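Local coordinates for protein hyaluronoglucosaminidase (Apis mellifera, PDB 1FCQ) that probably hydrolyses the glycosidic bonds of hyaluronan as a family 56 glycosidase of bee venom, where it is also a major allergen, at residues 11-17 and 296-302; 266-270 and 282-287. One frame throughout, in Å; residues are numbered along the deposited sequence.

Overall arrangement
Contact 1 pairs strand 12-16, the first of the barrel, with strand 297-301, the last; contact 2 packs the end of strand 261-267 and the residues just after it against helix 280-292. They lie about 12 Å apart, centre to centre. Both segments of contact 2 fall between those of contact 1 in the sequence: strand 261-267, helix 280-292 and strand 297-301 follow one another. The two contacts also join directly, since strands 297-301 and 261-267 are sheet neighbours and Tyr266 N lies 2.7 Å from Ile299 O, a probable hydrogen bond. Together they describe the closing section of a seven-stranded (beta/alpha) barrel, where the last strand meets the first.

Contact 1: residues 11-17 and 296-302; sequences FNVYWNV and DGFIIWG
The first torsion of Phe298 (chi1 53°) sets its CG between the backbone N and the carbonyl carbon, raising the ring beside Val13, while Phe11, with CG opposite its own N (chi1 -168°), lays its ring across Gly297. Gly297 CA sits over one face of the Phe11 ring, 3.5 Å from the centroid. Val13 CG1 makes the equivalent CH-pi contact with Phe298, 3.8 Å from that ring's centroid and displaced toward its rim. The two phenyl rings meet rim to rim, Phe11 CZ lying 3.8 Å from Phe298 CD2, and neither covers the face of the other.

The backbones run parallel, with axes 4.6 Å apart and inclined by 10°. Hydrogen bonds alternate between the strands: Asn12 N gives to Asp296 O, Phe298 N to Asn12 O, Tyr14 N to Phe298 O (2.9 Å) and Ile300 N to Tyr14 O. Next, Asn16 N gives to Ile300 O (2.7 Å); the last bond, Gly302 N to Asn16 O, is weak.

One face packs on helix 310-328, the other meets strand 51-55. Val13, Phe298 and Ile300 share the first, where Val13 CG1 also touches Ile300 CD1 and Val328 of the helix packs on all three. On the other, Tyr14 CB rests against Ile299 CG1, and both side chains touch Ile51. There Asn16 OD1 comes in the plane of the indole to the edge of Trp301, 3.4 Å from CD1, but its hydrogen bond is to Tyr265 OH; Trp301 NE1 pairs with Tyr55 OH. One face turned to a helix and one to the interior, on a parallel pair made of the first and last strands, mark the closure of a TIM barrel, here seven-stranded.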
# COMPACT_ATOMS: atom_id res chain seq x y z
N PHE A 11 7.23 19.24 -0.06
CA PHE A 11 7.30 17.99 -0.83
C PHE A 11 8.28 17.08 -0.11
O PHE A 11 9.46 17.41 0.01
CB PHE A 11 7.68 18.30 -2.27
CG PHE A 11 7.52 17.14 -3.22
CD1 PHE A 11 6.28 16.86 -3.76
CD2 PHE A 11 8.60 16.35 -3.56
CE1 PHE A 11 6.11 15.79 -4.63
CE2 PHE A 11 8.44 15.28 -4.43
CZ PHE A 11 7.19 15.01 -4.96
N ASN A 12 7.81 15.97 0.43
CA ASN A 12 8.64 15.06 1.21
C ASN A 12 8.82 13.70 0.56
O ASN A 12 7.84 13.00 0.27
CB ASN A 12 8.00 14.87 2.60
CG ASN A 12 7.93 16.16 3.40
OD1 ASN A 12 6.88 16.49 3.96
ND2 ASN A 12 9.04 16.87 3.43
N VAL A 13 10.07 13.33 0.32
CA VAL A 13 10.37 12.01 -0.26
C VAL A 13 10.90 11.13 0.87
O VAL A 13 11.82 11.50 1.58
CB VAL A 13 11.36 12.05 -1.43
CG1 VAL A 13 11.56 10.67 -2.03
CG2 VAL A 13 10.85 13.01 -2.50
N TYR A 14 10.27 9.96 1.05
CA TYR A 14 10.66 9.07 2.14
C TYR A 14 11.39 7.81 1.73
O TYR A 14 11.03 7.15 0.75
CB TYR A 14 9.38 8.60 2.87
CG TYR A 14 8.69 9.72 3.61
CD1 TYR A 14 7.72 10.50 3.00
CD2 TYR A 14 9.04 9.98 4.94
CE1 TYR A 14 7.11 11.53 3.71
CE2 TYR A 14 8.42 11.00 5.65
CZ TYR A 14 7.46 11.75 5.02
OH TYR A 14 6.85 12.78 5.71
N TRP A 15 12.42 7.46 2.53
CA TRP A 15 13.16 6.23 2.23
C TRP A 15 12.47 5.05 2.92
O TRP A 15 12.47 5.00 4.15
CB TRP A 15 14.58 6.36 2.78
CG TRP A 15 15.56 5.32 2.33
CD1 TRP A 15 16.19 4.39 3.10
CD2 TRP A 15 16.06 5.12 0.99
NE1 TRP A 15 17.04 3.62 2.35
CE2 TRP A 15 16.98 4.06 1.05
CE3 TRP A 15 15.82 5.74 -0.23
CZ2 TRP A 15 17.67 3.60 -0.08
CZ3 TRP A 15 16.50 5.30 -1.35
CH2 TRP A 15 17.41 4.24 -1.26
N ASN A 16 11.94 4.12 2.14
CA ASN A 16 11.30 2.93 2.72
C ASN A 16 11.89 1.66 2.10
O ASN A 16 11.26 0.64 1.85
CB ASN A 16 9.78 2.99 2.59
CG ASN A 16 9.02 1.97 3.42
OD1 ASN A 16 7.97 1.46 2.97
ND2 ASN A 16 9.48 1.65 4.64
N VAL A 17 13.19 1.77 1.80
CA VAL A 17 13.95 0.63 1.24
C VAL A 17 14.66 0.01 2.43
O VAL A 17 15.24 0.76 3.23
CB VAL A 17 14.96 1.14 0.20
CG1 VAL A 17 15.81 -0.01 -0.33
CG2 VAL A 17 14.29 1.82 -0.99
N ASP A 296 2.08 15.31 -2.23
CA ASP A 296 2.87 15.88 -1.16
C ASP A 296 4.26 15.29 -1.03
O ASP A 296 4.98 15.66 -0.11
CB ASP A 296 2.11 15.73 0.18
CG ASP A 296 0.75 16.41 0.04
OD1 ASP A 296 0.74 17.66 -0.07
OD2 ASP A 296 -0.29 15.73 -0.01
N GLY A 297 4.64 14.40 -1.94
CA GLY A 297 5.93 13.73 -1.92
C GLY A 297 5.66 12.30 -2.43
O GLY A 297 4.68 12.06 -3.13
N PHE A 298 6.55 11.38 -2.09
CA PHE A 298 6.37 9.98 -2.49
C PHE A 298 7.26 9.15 -1.57
O PHE A 298 8.13 9.71 -0.90
CB PHE A 298 6.62 9.65 -3.94
CG PHE A 298 7.94 10.08 -4.51
CD1 PHE A 298 9.01 9.22 -4.53
CD2 PHE A 298 8.09 11.36 -5.03
CE1 PHE A 298 10.24 9.61 -5.05
CE2 PHE A 298 9.32 11.77 -5.53
CZ PHE A 298 10.39 10.89 -5.54
N ILE A 299 6.99 7.85 -1.58
CA ILE A 299 7.71 6.92 -0.72
C ILE A 299 8.42 5.89 -1.59
O ILE A 299 7.77 5.22 -2.41
CB ILE A 299 6.70 6.21 0.22
CG1 ILE A 299 6.09 7.25 1.17
CG2 ILE A 299 7.38 5.11 1.02
CD1 ILE A 299 4.74 6.83 1.73
N ILE A 300 9.73 5.80 -1.45
CA ILE A 300 10.50 4.84 -2.25
C ILE A 300 10.56 3.53 -1.49
O ILE A 300 11.11 3.48 -0.38
CB ILE A 300 11.93 5.35 -2.50
CG1 ILE A 300 11.86 6.72 -3.17
CG2 ILE A 300 12.72 4.33 -3.32
CD1 ILE A 300 13.21 7.41 -3.21
N TRP A 301 10.04 2.47 -2.06
CA TRP A 301 10.01 1.18 -1.40
C TRP A 301 11.02 0.22 -2.02
O TRP A 301 11.38 0.39 -3.18
CB TRP A 301 8.58 0.62 -1.52
CG TRP A 301 8.39 -0.70 -0.83
CD1 TRP A 301 8.24 -0.91 0.52
CD2 TRP A 301 8.36 -1.99 -1.44
NE1 TRP A 301 8.12 -2.26 0.77
CE2 TRP A 301 8.18 -2.94 -0.42
CE3 TRP A 301 8.45 -2.43 -2.77
CZ2 TRP A 301 8.11 -4.30 -0.68
CZ3 TRP A 301 8.37 -3.80 -3.02
CH2 TRP A 301 8.22 -4.73 -1.97
N GLY A 302 11.41 -0.76 -1.21
CA GLY A 302 12.22 -1.86 -1.74
C GLY A 302 11.83 -3.16 -1.04
O GLY A 302 11.34 -3.15 0.08

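Contact 2: residues 266-270 and 282-287; sequences YWYKY and DLEATL
Tyr266 and Leu287 join a strand to the helix after it within a beta-alpha-beta crossover of the barrel. Placing CG opposite the backbone N (chi1 -164°) extends the Tyr266 side chain toward helix 280-292, where it crosses the side chains of Leu283, Thr286 and Leu287 at about a right angle. Leu287 CD2 lies over one face of the phenol, 3.6 Å from the ring centroid and offset toward the CE1-CZ side, while Leu283 CD2 comes in at the edge, 3.7 Å from Tyr266 OH.

That hydroxyl donates to Thr286 OG1 (2.7 Å), which lies in the ring plane. Thr286 OG1 in turn donates to Asp282 O, one helical turn back, also at 2.7 Å. Asp282 O also accepts a hydrogen bond from Thr286 N, from the opposite face of its carbonyl plane, so the helical bond is kept, and the two hydroxyl bonds probably hold the threonine's rotation. Helix 280-292 leads on to strand 297-301, completing the right-handed crossover usual in such barrels; helix 310-328 packs on Leu283 and Leu287.

Nearer the start of the helix, Tyr270 OH donates to Asp282 OD2 over 2.6 Å. The carboxylate is met on the anti side of OD2, with the hydroxyl somewhat out of its plane, and that plane is turned 72° from the ring. Asp282 OD2 also forms a salt bridge with Arg237 NH1, and Tyr270 OH has a second hydrogen-bond partner in Ser279 N.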
# COMPACT_ATOMS: atom_id res chain seq x y z
N TYR A 266 6.30 4.15 -4.44
CA TYR A 266 7.07 4.05 -5.68
C TYR A 266 8.15 2.98 -5.57
O TYR A 266 8.86 2.92 -4.58
CB TYR A 266 7.75 5.40 -5.89
CG TYR A 266 8.29 5.65 -7.27
CD1 TYR A 266 7.54 6.27 -8.24
CD2 TYR A 266 9.59 5.24 -7.60
CE1 TYR A 266 8.03 6.49 -9.53
CE2 TYR A 266 10.10 5.48 -8.86
CZ TYR A 266 9.32 6.09 -9.81
OH TYR A 266 9.84 6.30 -11.08
N TRP A 267 8.23 2.13 -6.60
CA TRP A 267 9.24 1.07 -6.54
C TRP A 267 10.26 1.31 -7.65
O TRP A 267 9.88 1.81 -8.70
CB TRP A 267 8.64 -0.32 -6.67
CG TRP A 267 9.49 -1.50 -6.33
CD1 TRP A 267 10.62 -1.54 -5.56
CD2 TRP A 267 9.22 -2.86 -6.70
NE1 TRP A 267 11.08 -2.83 -5.45
CE2 TRP A 267 10.23 -3.65 -6.12
CE3 TRP A 267 8.21 -3.48 -7.45
CZ2 TRP A 267 10.27 -5.04 -6.30
CZ3 TRP A 267 8.25 -4.85 -7.61
CH2 TRP A 267 9.28 -5.62 -7.04
N TYR A 268 11.51 0.97 -7.37
CA TYR A 268 12.57 1.14 -8.37
C TYR A 268 12.73 -0.09 -9.25
O TYR A 268 13.65 -0.13 -10.08
CB TYR A 268 13.89 1.56 -7.71
CG TYR A 268 14.41 0.48 -6.76
CD1 TYR A 268 15.26 -0.48 -7.27
CD2 TYR A 268 14.04 0.39 -5.44
CE1 TYR A 268 15.74 -1.50 -6.47
CE2 TYR A 268 14.50 -0.62 -4.61
CZ TYR A 268 15.36 -1.57 -5.15
OH TYR A 268 15.84 -2.60 -4.37
N LYS A 269 11.86 -1.08 -9.13
CA LYS A 269 11.86 -2.24 -10.00
C LYS A 269 10.53 -2.28 -10.77
O LYS A 269 9.55 -1.71 -10.29
CB LYS A 269 11.92 -3.55 -9.20
CG LYS A 269 13.14 -3.72 -8.31
CD LYS A 269 14.36 -3.97 -9.19
CE LYS A 269 15.47 -4.60 -8.36
NZ LYS A 269 16.70 -4.76 -9.18
N TYR A 270 10.49 -2.91 -11.93
CA TYR A 270 9.25 -3.04 -12.70
C TYR A 270 8.40 -4.10 -12.03
O TYR A 270 8.90 -5.18 -11.67
CB TYR A 270 9.52 -3.40 -14.17
CG TYR A 270 10.16 -2.23 -14.88
CD1 TYR A 270 11.54 -2.17 -15.10
CD2 TYR A 270 9.40 -1.15 -15.31
CE1 TYR A 270 12.12 -1.10 -15.73
CE2 TYR A 270 9.97 -0.06 -15.94
CZ TYR A 270 11.34 -0.04 -16.16
OH TYR A 270 11.93 1.04 -16.76
N ASP A 282 12.34 6.45 -17.46
CA ASP A 282 11.13 6.19 -16.66
C ASP A 282 11.16 6.91 -15.32
O ASP A 282 10.13 7.45 -14.92
CB ASP A 282 10.87 4.70 -16.47
CG ASP A 282 10.24 4.01 -17.65
OD1 ASP A 282 9.70 4.69 -18.56
OD2 ASP A 282 10.26 2.76 -17.70
N LEU A 283 12.31 6.93 -14.64
CA LEU A 283 12.39 7.65 -13.37
C LEU A 283 12.02 9.12 -13.56
O LEU A 283 11.22 9.71 -12.84
CB LEU A 283 13.82 7.59 -12.83
CG LEU A 283 14.26 6.26 -12.22
CD1 LEU A 283 15.76 6.30 -11.93
CD2 LEU A 283 13.49 5.95 -10.94
N GLU A 284 12.66 9.74 -14.55
CA GLU A 284 12.41 11.15 -14.86
C GLU A 284 10.95 11.45 -15.19
O GLU A 284 10.36 12.32 -14.55
CB GLU A 284 13.33 11.60 -16.01
CG GLU A 284 14.81 11.57 -15.68
CD GLU A 284 15.75 11.89 -16.82
OE1 GLU A 284 15.34 11.83 -17.99
OE2 GLU A 284 16.94 12.21 -16.57
N ALA A 285 10.34 10.77 -16.15
CA ALA A 285 8.97 11.12 -16.54
C ALA A 285 7.96 10.83 -15.44
O ALA A 285 7.03 11.62 -15.25
CB ALA A 285 8.60 10.38 -17.81
N THR A 286 8.11 9.70 -14.74
CA THR A 286 7.11 9.40 -13.70
C THR A 286 7.28 10.20 -12.42
O THR A 286 6.25 10.54 -11.81
CB THR A 286 7.05 7.89 -13.40
OG1 THR A 286 8.35 7.46 -12.94
CG2 THR A 286 6.66 7.09 -14.63
N LEU A 287 8.50 10.49 -11.99
CA LEU A 287 8.70 11.31 -10.79
C LEU A 287 8.23 12.73 -11.12
O LEU A 287 7.61 13.42 -10.30
CB LEU A 287 10.12 11.25 -10.26
CG LEU A 287 10.60 9.89 -9.72
CD1 LEU A 287 12.04 10.01 -9.27
CD2 LEU A 287 9.70 9.37 -8.61